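Long-range contacts in F420-reducing hydrogenase, subunit beta (Methanothermobacter marburgensis, PDB 4OMF), which carries FAD and an iron-sulfur cluster and, as a subunit of F420-reducing hydrogenase, probably passes electrons drawn from hydrogen on to coenzyme F420: residues P59-S64 with V82-K87; E149-S154 with L177-K182; V199-D204 with I220-A225. All blocks are in the same frame, centred on the assembly; numbering follows the deposited sequence.

Overall arrangement
Followed from the N terminus, the three contacts come in series, none nested in or crossing another. Contact 1 closes a loop that contains helix 65-70, setting strand 56-62, outermost within this chain in the eight-stranded mixed sheet, against the approach to helix 85-89. Contact 2 closes the excursion through strands 160-164 and 167-171, tying the end of helix 140-150 to strand 176-180 of a separate antiparallel sheet. Contact 3 closes the hairpin of strands 205-208 and 217-221, back in the mixed sheet. Contacts 1 and 3 therefore share a sheet, their centres about 21 Å apart, whereas the centre of contact 2 lies about 32 and 34 Å from those of contacts 1 and 3.

Contact 1: P59-S64 with V82-K87; sequences PMVAMS and VMMLKK
P59 sits in the angle made by two consecutive methionines, M83 and M84, and the three side chains account for most of a contact carried by apolar side chains. The closest touch is between P59 CB and M84 CG, 3.5 Å apart, where the flank of the pyrrolidine ring rests on the root of the methionine chain. One atom further round the ring, P59 CG meets M83 SD at 4.0 Å; here the ring and the M83 chain cross at about a right angle, with the sulfur doing the touching. M84 does not run out straight. Its CG lies anti to the carbonyl carbon (chi1 -63°), and the chain folds again at chi2 and chi3, so that the CE methyl curls round to V61. That methyl stands 4.0 Å from V61 CG2, the V61 branch that lies beside its own backbone N. M84 thus spans two residues of the strand that face the same way, with its CG against P59 and its CE against V61. M60, between them, turns to the other side of the strand, where its side chain packs on V47 and comes to about 7 Å from the bound FAD. Strand 56-62 is the edge of the mixed sheet within this chain, antiparallel to strand 44-51; V46 of that strand also touches M84 and L85, and L85 reaches on to I109 of helix 103-114.

Contact 2: E149-S154 with L177-K182; sequences EKLGVS and LTLPLK
Between K150 and V153 the backbone runs almost antiparallel to L177-L179, with 161° between their end-to-end directions and L151 CA 6.9 Å from L177 CA at the nearest pairing. L151 carries most of the contact from its side. A chi1 of -66° sets its CG beside its own backbone N, and the fork of CD1 and CD2 lies against L177 and L179, alternate residues of the strand. L151 CD1 lies 4.1 Å from L177 CB, the two leucines sliding past each other in opposite directions. L151 CD2 is 3.7 Å from L179 CD2, and also lies against the strand backbone, 3.5 Å from T178 O. The other methyl of L179 leans on the lysine: L179 CD1 meets K150 CD at 3.7 Å, the lysine chain crossing the leucine at about a right angle. K150 lends only its aliphatic part here; its NZ goes on to a salt bridge with E183. This is the end of helix 140-150 laid against strand 176-180, the last strand of a three-stranded beta meander and outermost in it within this chain. L177 and L179 face the helix end while T178, between them, turns its side chain to the opposite side. G152, with a positive phi of 68°, takes the chain out of the helix and brings V153 round to face L177, and V153 CG1 and L177 CD1 then meet tip to tip at 3.8 Å. An alanine in place of L179 loses CG and both methyls, which would probably open a gap beside L151 CD2 and leave the middle of the K150 chain without its apolar support. V170 of strand 167-171 touches both L151 and L177, and F146 of the helix packs on L179.

Contact 3: V199-D204 with I220-A225; sequences VAELAD and ITRTDA. With KEN (N,N-dimethylmethanamine), chain P.
D204 O is gripped by two successive backbone amides, R222 N at 3.0 Å and T223 N at 3.3 Å. The T223 N-H approaches in the carbonyl plane, on a lone pair, whereas R222 N is tilted from that plane. From there the R222 chain, extended from CG to NE, runs back along the A200-A203 type I turn. Its CD passes 3.3 Å from A203 O, a buried oxygen with no polar partner in the model. At its end R222 NH2 donates to V199 O at 3.0 Å, coming from above the carbonyl plane. The guanidinium is sandwiched, with I220 CG2 over one face and E201 CA over the other, and its remaining nitrogens are taken up by T5 O, L3 O and S206 OG, which should fix its rotation. T223 OG1 caps the helix through G226 N; its bond to D204 OD1 is less certain, because that oxygen crowds the modelled N,N-dimethylmethanamine, in whose pocket D204 sits with Q113, I126 and its salt-bridge partner R110. The contact thus fastens the loop entering strand 205-208 to the turn between strand 217-221 and helix 224-235, beside strand 126-132, where L129 N bonds to D204 OD2.

Contact 1: P59-S64 with V82-K87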
# COMPACT_ATOMS: atom_id res chain seq x y z
N PRO C 59 -8.01 19.77 14.71
CA PRO C 59 -9.36 19.43 15.17
C PRO C 59 -9.30 18.78 16.53
O PRO C 59 -8.38 18.00 16.81
CB PRO C 59 -9.88 18.45 14.12
CG PRO C 59 -9.02 18.72 12.90
CD PRO C 59 -7.67 19.11 13.43
N MET C 60 -10.27 19.10 17.38
CA MET C 60 -10.29 18.55 18.73
C MET C 60 -11.74 18.53 19.23
O MET C 60 -12.59 19.28 18.73
CB MET C 60 -9.39 19.36 19.66
CG MET C 60 -9.86 20.81 19.89
SD MET C 60 -11.06 20.97 21.24
CE MET C 60 -10.14 20.28 22.61
N VAL C 61 -12.02 17.66 20.20
CA VAL C 61 -13.38 17.54 20.73
C VAL C 61 -13.48 18.38 22.00
O VAL C 61 -12.85 18.06 22.99
CB VAL C 61 -13.74 16.06 21.05
CG1 VAL C 61 -15.15 15.95 21.61
CG2 VAL C 61 -13.56 15.18 19.82
N ALA C 62 -14.25 19.46 21.95
CA ALA C 62 -14.37 20.34 23.11
C ALA C 62 -15.56 19.91 23.92
O ALA C 62 -16.63 19.70 23.36
CB ALA C 62 -14.53 21.83 22.67
N MET C 63 -15.39 19.79 25.23
CA MET C 63 -16.48 19.36 26.10
C MET C 63 -16.71 20.34 27.25
O MET C 63 -17.42 20.04 28.21
CB MET C 63 -16.20 17.95 26.62
CG MET C 63 -16.28 16.94 25.50
SD MET C 63 -16.16 15.21 25.96
CE MET C 63 -17.58 14.93 27.04
N SER C 64 -16.12 21.53 27.13
CA SER C 64 -16.36 22.63 28.07
C SER C 64 -16.36 23.98 27.34
O SER C 64 -15.86 24.08 26.22
CB SER C 64 -15.30 22.64 29.18
OG SER C 64 -14.03 23.03 28.65
N VAL C 82 -13.89 17.27 10.08
CA VAL C 82 -14.70 16.08 9.94
C VAL C 82 -13.97 14.86 10.49
O VAL C 82 -14.64 13.94 10.97
CB VAL C 82 -15.09 15.82 8.46
CG1 VAL C 82 -16.08 14.65 8.33
CG2 VAL C 82 -15.70 17.08 7.87
N MET C 83 -12.64 14.85 10.45
CA MET C 83 -11.88 13.66 10.88
C MET C 83 -12.15 13.23 12.33
O MET C 83 -11.91 12.07 12.68
CB MET C 83 -10.37 13.89 10.70
CG MET C 83 -9.73 14.77 11.76
SD MET C 83 -7.99 15.21 11.37
CE MET C 83 -7.34 13.53 11.37
N MET C 84 -12.60 14.14 13.19
CA MET C 84 -12.76 13.80 14.61
C MET C 84 -14.19 13.44 15.02
O MET C 84 -14.43 13.08 16.17
CB MET C 84 -12.28 14.96 15.50
CG MET C 84 -10.80 15.28 15.35
SD MET C 84 -9.81 13.93 15.99
CE MET C 84 -10.45 13.86 17.66
N LEU C 85 -15.14 13.55 14.10
CA LEU C 85 -16.55 13.28 14.41
C LEU C 85 -16.77 11.85 14.92
O LEU C 85 -17.56 11.65 15.84
CB LEU C 85 -17.44 13.54 13.20
CG LEU C 85 -17.52 15.00 12.74
CD1 LEU C 85 -18.44 15.08 11.52
CD2 LEU C 85 -18.02 15.95 13.83
N LYS C 86 -16.10 10.86 14.35
CA LYS C 86 -16.39 9.51 14.85
C LYS C 86 -15.71 9.25 16.20
O LYS C 86 -16.34 8.65 17.06
CB LYS C 86 -16.01 8.39 13.87
CG LYS C 86 -16.62 7.02 14.36
CD LYS C 86 -15.99 5.82 13.72
CE LYS C 86 -16.33 5.77 12.25
NZ LYS C 86 -15.40 4.84 11.53
N LYS C 87 -14.47 9.69 16.39
CA LYS C 87 -13.84 9.57 17.71
C LYS C 87 -14.77 10.19 18.79
O LYS C 87 -14.90 9.68 19.92
CB LYS C 87 -12.48 10.27 17.73
CG LYS C 87 -11.72 10.08 19.04
CD LYS C 87 -10.97 8.75 19.06
CE LYS C 87 -10.36 8.42 20.44
NZ LYS C 87 -9.61 9.56 21.04

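Contact 2: E149-S154 with L177-K182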
# COMPACT_ATOMS: atom_id res chain seq x y z
N GLU C 149 7.29 36.33 4.64
CA GLU C 149 8.08 36.80 3.50
C GLU C 149 7.54 38.15 3.02
O GLU C 149 8.26 39.14 3.08
CB GLU C 149 8.06 35.77 2.36
CG GLU C 149 8.48 34.37 2.81
CD GLU C 149 9.95 34.27 3.19
OE1 GLU C 149 10.27 33.44 4.07
OE2 GLU C 149 10.80 34.97 2.60
N LYS C 150 6.29 38.20 2.56
CA LYS C 150 5.78 39.47 2.03
C LYS C 150 5.67 40.56 3.10
O LYS C 150 6.08 41.71 2.87
CB LYS C 150 4.42 39.26 1.37
CG LYS C 150 4.48 38.40 0.10
CD LYS C 150 3.10 38.11 -0.43
CE LYS C 150 3.15 37.70 -1.90
NZ LYS C 150 3.34 38.87 -2.82
N LEU C 151 5.11 40.23 4.25
CA LEU C 151 4.86 41.27 5.27
C LEU C 151 6.03 41.43 6.25
O LEU C 151 6.05 42.35 7.06
CB LEU C 151 3.57 40.96 6.03
CG LEU C 151 2.31 41.05 5.16
CD1 LEU C 151 1.05 40.69 5.93
CD2 LEU C 151 2.19 42.47 4.56
N GLY C 152 6.99 40.52 6.19
CA GLY C 152 8.21 40.68 6.98
C GLY C 152 8.07 40.56 8.49
O GLY C 152 8.82 41.19 9.25
N VAL C 153 7.10 39.79 8.96
CA VAL C 153 7.09 39.44 10.38
C VAL C 153 7.23 37.92 10.49
O VAL C 153 7.99 37.32 9.73
CB VAL C 153 5.84 39.99 11.11
CG1 VAL C 153 5.92 41.52 11.17
CG2 VAL C 153 4.55 39.56 10.41
N SER C 154 6.54 37.30 11.44
CA SER C 154 6.58 35.84 11.57
C SER C 154 5.25 35.35 12.12
O SER C 154 4.43 36.15 12.57
CB SER C 154 7.71 35.39 12.48
OG SER C 154 7.43 35.72 13.84
N LEU C 177 -0.99 45.07 9.39
CA LEU C 177 -0.31 44.91 8.10
C LEU C 177 -1.26 44.28 7.09
O LEU C 177 -2.03 43.39 7.44
CB LEU C 177 0.94 44.03 8.24
CG LEU C 177 1.92 44.46 9.33
CD1 LEU C 177 2.95 43.37 9.58
CD2 LEU C 177 2.60 45.74 8.90
N THR C 178 -1.20 44.72 5.84
CA THR C 178 -2.13 44.16 4.85
C THR C 178 -1.47 43.86 3.51
O THR C 178 -0.42 44.41 3.16
CB THR C 178 -3.33 45.10 4.59
OG1 THR C 178 -2.87 46.31 3.98
CG2 THR C 178 -4.06 45.45 5.89
N LEU C 179 -2.14 42.98 2.77
CA LEU C 179 -1.82 42.64 1.39
C LEU C 179 -3.12 42.75 0.59
O LEU C 179 -4.18 42.42 1.12
CB LEU C 179 -1.27 41.21 1.26
CG LEU C 179 0.09 40.85 1.81
CD1 LEU C 179 0.30 39.34 1.70
CD2 LEU C 179 1.20 41.61 1.08
N PRO C 180 -3.04 43.19 -0.67
CA PRO C 180 -4.25 43.08 -1.51
C PRO C 180 -4.65 41.62 -1.65
O PRO C 180 -3.79 40.76 -1.82
CB PRO C 180 -3.80 43.66 -2.87
CG PRO C 180 -2.54 44.45 -2.56
CD PRO C 180 -1.90 43.79 -1.38
N LEU C 181 -5.94 41.34 -1.55
CA LEU C 181 -6.35 39.94 -1.56
C LEU C 181 -6.02 39.28 -2.90
O LEU C 181 -5.71 38.09 -2.96
CB LEU C 181 -7.85 39.84 -1.26
CG LEU C 181 -8.39 38.49 -0.82
CD1 LEU C 181 -7.66 37.98 0.39
CD2 LEU C 181 -9.88 38.66 -0.53
N LYS C 182 -6.06 40.05 -3.99
CA LYS C 182 -5.74 39.46 -5.28
C LYS C 182 -4.29 38.96 -5.30
O LYS C 182 -3.93 38.12 -6.11
CB LYS C 182 -5.97 40.46 -6.42
CG LYS C 182 -4.83 41.42 -6.70
CD LYS C 182 -5.18 42.32 -7.89
CE LYS C 182 -4.01 43.23 -8.28
NZ LYS C 182 -4.34 44.11 -9.45

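Contact 3: V199-D204 with I220-A225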
# COMPACT_ATOMS: atom_id res chain seq x y z
N VAL C 199 -21.88 30.35 1.31
CA VAL C 199 -22.45 30.61 2.62
C VAL C 199 -22.83 29.34 3.37
O VAL C 199 -23.72 29.37 4.23
CB VAL C 199 -23.68 31.54 2.53
CG1 VAL C 199 -23.25 32.99 2.23
CG2 VAL C 199 -24.67 31.05 1.48
N ALA C 200 -22.15 28.23 3.08
CA ALA C 200 -22.40 26.96 3.77
C ALA C 200 -23.90 26.62 3.71
O ALA C 200 -24.58 26.58 4.73
CB ALA C 200 -21.93 27.02 5.23
N GLU C 201 -24.39 26.40 2.50
CA GLU C 201 -25.81 26.24 2.24
C GLU C 201 -26.46 25.04 2.91
O GLU C 201 -27.68 25.01 3.03
CB GLU C 201 -26.04 26.16 0.73
CG GLU C 201 -25.62 27.43 -0.00
CD GLU C 201 -25.69 27.32 -1.52
OE1 GLU C 201 -26.51 26.52 -2.02
OE2 GLU C 201 -24.92 28.03 -2.20
N LEU C 202 -25.67 24.05 3.33
CA LEU C 202 -26.27 22.84 3.88
C LEU C 202 -26.18 22.76 5.41
O LEU C 202 -26.56 21.76 6.01
CB LEU C 202 -25.63 21.59 3.24
CG LEU C 202 -25.82 21.52 1.72
CD1 LEU C 202 -25.12 20.31 1.08
CD2 LEU C 202 -27.29 21.51 1.37
N ALA C 203 -25.66 23.82 6.04
CA ALA C 203 -25.50 23.82 7.49
C ALA C 203 -26.84 24.05 8.19
O ALA C 203 -27.79 24.53 7.56
CB ALA C 203 -24.49 24.89 7.93
N ASP C 204 -26.92 23.75 9.48
CA ASP C 204 -28.12 24.10 10.23
C ASP C 204 -28.30 25.62 10.35
O ASP C 204 -29.41 26.13 10.20
CB ASP C 204 -28.08 23.50 11.62
CG ASP C 204 -28.21 22.00 11.61
OD1 ASP C 204 -29.06 21.48 10.85
OD2 ASP C 204 -27.47 21.35 12.36
N ILE C 220 -27.43 33.17 9.06
CA ILE C 220 -28.48 32.60 8.22
C ILE C 220 -28.98 31.32 8.88
O ILE C 220 -28.23 30.35 8.97
CB ILE C 220 -27.93 32.27 6.83
CG1 ILE C 220 -27.44 33.54 6.11
CG2 ILE C 220 -28.99 31.57 5.99
CD1 ILE C 220 -26.61 33.24 4.87
N THR C 221 -30.23 31.30 9.37
CA THR C 221 -30.77 30.06 9.92
C THR C 221 -31.44 29.28 8.79
O THR C 221 -32.05 29.88 7.91
CB THR C 221 -31.77 30.29 11.08
OG1 THR C 221 -32.79 31.19 10.66
CG2 THR C 221 -31.07 30.89 12.29
N ARG C 222 -31.31 27.96 8.80
CA ARG C 222 -31.76 27.16 7.68
C ARG C 222 -32.69 26.00 8.07
O ARG C 222 -33.82 25.91 7.57
CB ARG C 222 -30.55 26.60 6.90
CG ARG C 222 -29.53 27.65 6.45
CD ARG C 222 -28.45 27.05 5.52
NE ARG C 222 -27.48 28.05 5.08
CZ ARG C 222 -27.64 28.84 4.02
NH1 ARG C 222 -28.74 28.75 3.26
NH2 ARG C 222 -26.69 29.71 3.70
N THR C 223 -32.23 25.10 8.92
CA THR C 223 -33.03 23.93 9.27
C THR C 223 -33.87 24.21 10.52
O THR C 223 -33.62 25.21 11.20
CB THR C 223 -32.16 22.72 9.54
OG1 THR C 223 -31.31 23.03 10.65
CG2 THR C 223 -31.31 22.36 8.32
N ASP C 224 -34.83 23.35 10.83
CA ASP C 224 -35.61 23.51 12.06
C ASP C 224 -34.69 23.59 13.29
O ASP C 224 -34.89 24.43 14.17
CB ASP C 224 -36.63 22.37 12.24
CG ASP C 224 -37.74 22.39 11.19
OD1 ASP C 224 -37.86 23.40 10.46
OD2 ASP C 224 -38.50 21.40 11.11
N ALA C 225 -33.68 22.72 13.33
CA ALA C 225 -32.74 22.68 14.44
C ALA C 225 -31.93 23.97 14.53
O ALA C 225 -31.75 24.55 15.60
CB ALA C 225 -31.82 21.48 14.29
CA1 KEN P . -30.19 18.91 11.46
CB1 KEN P . -29.07 16.66 11.37
CC1 KEN P . -27.70 18.65 11.83
NE1 KEN P . -29.07 18.03 12.01